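Local coordinates for protein STING-associated CdnE c-di-GMP synthase (Flavobacteriaceae, PDB 6WT8) that probably synthesises the cyclic dinucleotide c-di-GMP as the CD-NTase of a bacterial CBASS defence system, to signal to its partner STING, at residues Tyr27-Ser32 / Leu296-Leu301. Residues are numbered along the deposited sequence; the frame is centred on the assembly and turned at random.
Sequences YSETLS and LHYLDL
The short helix 27-31 meets the chain leading into helix 300-314 at S28 and H297, whose CA atoms lie 5.2 Å apart. One hydrogen bond joins the two segments. The backbone N of Y298 donates to OG of S28 at 3.1 Å, with a bent N-H...O angle of 136°. The S28 hydroxyl sits between its own backbone N and carbonyl carbon (chi1 64°), which turns it to this amide and also to the edge of the Y298 ring, near the ring plane. Replacing S28 with an alanine removes the hydroxyl and would probably leave the Y298 amide without this acceptor and open a small gap beside CB of Y298. CG of E29 meets CE1 of Y298 obliquely at 3.8 Å. Beyond it the extended E29 chain carries the carboxylate on to the M26 backbone N and a salt bridge with K56. The H297 ring lies beside the last turn, against S28 and S32. Its CD2 lies 3.3 Å from O of S28 and 3.7 Å from C of S32. CD1 of Y298 lies over one face of this ring, offset toward its rim. NE2 of H297 is hydrogen-bonded to OE2 of E43, and OH of Y298 to OG of S48. The contact is partly buried, its centre about 24 Å from the centre of the chain. Helix 46-56 touches both segments, packing I51, K52 and M55 against Y298 and pairing K56 with E29.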
loop_
_atom_site.group_PDB
_atom_site.type_symbol
_atom_site.label_atom_id
_atom_site.label_comp_id
_atom_site.label_asym_id
_atom_site.label_seq_id
_atom_site.Cartn_x
_atom_site.Cartn_y
_atom_site.Cartn_z
ATOM N N TYR A 27 -3.343 -21.824 2.754
ATOM C CA TYR A 27 -3.284 -23.197 2.247
ATOM C C TYR A 27 -2.212 -24.017 2.957
ATOM O O TYR A 27 -2.397 -25.224 3.148
ATOM C CB TYR A 27 -3.030 -23.220 0.740
ATOM C CG TYR A 27 -4.292 -23.158 -0.095
ATOM C CD1 TYR A 27 -5.459 -22.591 0.416
ATOM C CD2 TYR A 27 -4.314 -23.683 -1.389
ATOM C CE1 TYR A 27 -6.612 -22.544 -0.336
ATOM C CE2 TYR A 27 -5.455 -23.643 -2.154
ATOM C CZ TYR A 27 -6.598 -23.078 -1.623
ATOM O OH TYR A 27 -7.742 -23.040 -2.384
ATOM N N SER A 28 -1.112 -23.384 3.392
ATOM C CA SER A 28 -0.089 -24.195 4.030
ATOM C C SER A 28 -0.577 -24.728 5.350
ATOM O O SER A 28 -0.014 -25.709 5.844
ATOM C CB SER A 28 1.215 -23.409 4.235
ATOM O OG SER A 28 1.076 -22.275 5.137
ATOM N N GLU A 29 -1.640 -24.135 5.925
ATOM C CA GLU A 29 -2.214 -24.720 7.147
ATOM C C GLU A 29 -2.663 -26.162 6.940
ATOM O O GLU A 29 -2.496 -27.006 7.830
ATOM C CB GLU A 29 -3.430 -23.919 7.624
ATOM C CG GLU A 29 -3.090 -22.593 8.241
ATOM C CD GLU A 29 -4.348 -21.891 8.687
ATOM O OE1 GLU A 29 -5.007 -22.455 9.610
ATOM O OE2 GLU A 29 -4.652 -20.828 8.104
ATOM N N THR A 30 -3.360 -26.438 5.835
ATOM C CA THR A 30 -3.912 -27.778 5.664
ATOM C C THR A 30 -3.081 -28.654 4.758
ATOM O O THR A 30 -3.280 -29.875 4.762
ATOM C CB THR A 30 -5.323 -27.749 5.073
ATOM O OG1 THR A 30 -5.358 -26.917 3.897
ATOM C CG2 THR A 30 -6.377 -27.324 6.128
ATOM N N LEU A 31 -2.198 -28.073 3.954
ATOM C CA LEU A 31 -1.462 -28.884 2.995
ATOM C C LEU A 31 -0.007 -29.046 3.363
ATOM O O LEU A 31 0.659 -29.921 2.813
ATOM C CB LEU A 31 -1.536 -28.277 1.589
ATOM C CG LEU A 31 -2.940 -28.081 1.023
ATOM C CD1 LEU A 31 -2.885 -27.212 -0.237
ATOM C CD2 LEU A 31 -3.674 -29.418 0.780
ATOM N N SER A 32 0.512 -28.255 4.277
ATOM C CA SER A 32 1.936 -28.294 4.531
ATOM C C SER A 32 2.186 -28.484 6.021
ATOM O O SER A 32 1.251 -28.653 6.826
ATOM C CB SER A 32 2.586 -27.007 4.020
ATOM O OG SER A 32 3.994 -27.106 4.017
ATOM N N LEU A 296 7.339 -22.259 1.575
ATOM C CA LEU A 296 7.442 -22.489 3.014
ATOM C C LEU A 296 6.067 -22.481 3.677
ATOM O O LEU A 296 5.181 -21.693 3.316
ATOM C CB LEU A 296 8.288 -21.394 3.666
ATOM C CG LEU A 296 9.796 -21.498 3.362
ATOM C CD1 LEU A 296 10.471 -20.377 4.152
ATOM C CD2 LEU A 296 10.354 -22.799 3.806
ATOM N N HIS A 297 5.940 -23.307 4.716
ATOM C CA HIS A 297 4.804 -23.241 5.618
ATOM C C HIS A 297 4.786 -21.893 6.337
ATOM O O HIS A 297 5.827 -21.255 6.569
ATOM C CB HIS A 297 4.959 -24.374 6.611
ATOM C CG HIS A 297 3.869 -24.470 7.656
ATOM N ND1 HIS A 297 3.969 -23.887 8.915
ATOM C CD2 HIS A 297 2.732 -25.215 7.668
ATOM C CE1 HIS A 297 2.903 -24.209 9.622
ATOM N NE2 HIS A 297 2.143 -25.025 8.897
ATOM N N TYR A 298 3.581 -21.433 6.719
ATOM C CA TYR A 298 3.476 -20.063 7.259
ATOM C C TYR A 298 4.336 -19.827 8.508
ATOM O O TYR A 298 4.875 -18.727 8.657
ATOM C CB TYR A 298 2.004 -19.697 7.532
ATOM C CG TYR A 298 1.386 -20.340 8.761
ATOM C CD1 TYR A 298 0.863 -21.650 8.721
ATOM C CD2 TYR A 298 1.398 -19.685 9.991
ATOM C CE1 TYR A 298 0.347 -22.251 9.875
ATOM C CE2 TYR A 298 0.895 -20.285 11.142
ATOM C CZ TYR A 298 0.364 -21.547 11.084
ATOM O OH TYR A 298 -0.128 -22.157 12.229
ATOM N N LEU A 299 4.523 -20.838 9.371
ATOM C CA LEU A 299 5.341 -20.608 10.573
ATOM C C LEU A 299 6.789 -20.368 10.184
ATOM O O LEU A 299 7.494 -19.621 10.861
ATOM C CB LEU A 299 5.244 -21.795 11.552
ATOM C CG LEU A 299 3.858 -21.943 12.248
ATOM C CD1 LEU A 299 3.841 -23.204 13.040
ATOM C CD2 LEU A 299 3.550 -20.766 13.182
ATOM N N ASP A 300 7.257 -21.020 9.117
ATOM C CA ASP A 300 8.644 -20.836 8.721
ATOM C C ASP A 300 8.875 -19.459 8.115
ATOM O O ASP A 300 10.034 -19.035 8.036
ATOM C CB ASP A 300 9.061 -21.935 7.729
ATOM C CG ASP A 300 9.105 -23.335 8.385
ATOM O OD1 ASP A 300 9.119 -23.431 9.620
ATOM O OD2 ASP A 300 9.128 -24.371 7.676
ATOM N N LEU A 301 7.814 -18.734 7.716
ATOM C CA LEU A 301 7.996 -17.366 7.252
ATOM C C LEU A 301 8.488 -16.451 8.347
ATOM O O LEU A 301 9.080 -15.393 8.038
ATOM C CB LEU A 301 6.693 -16.785 6.689
ATOM C CG LEU A 301 6.141 -17.549 5.496
ATOM C CD1 LEU A 301 4.775 -16.970 5.082
ATOM C CD2 LEU A 301 7.101 -17.537 4.305
#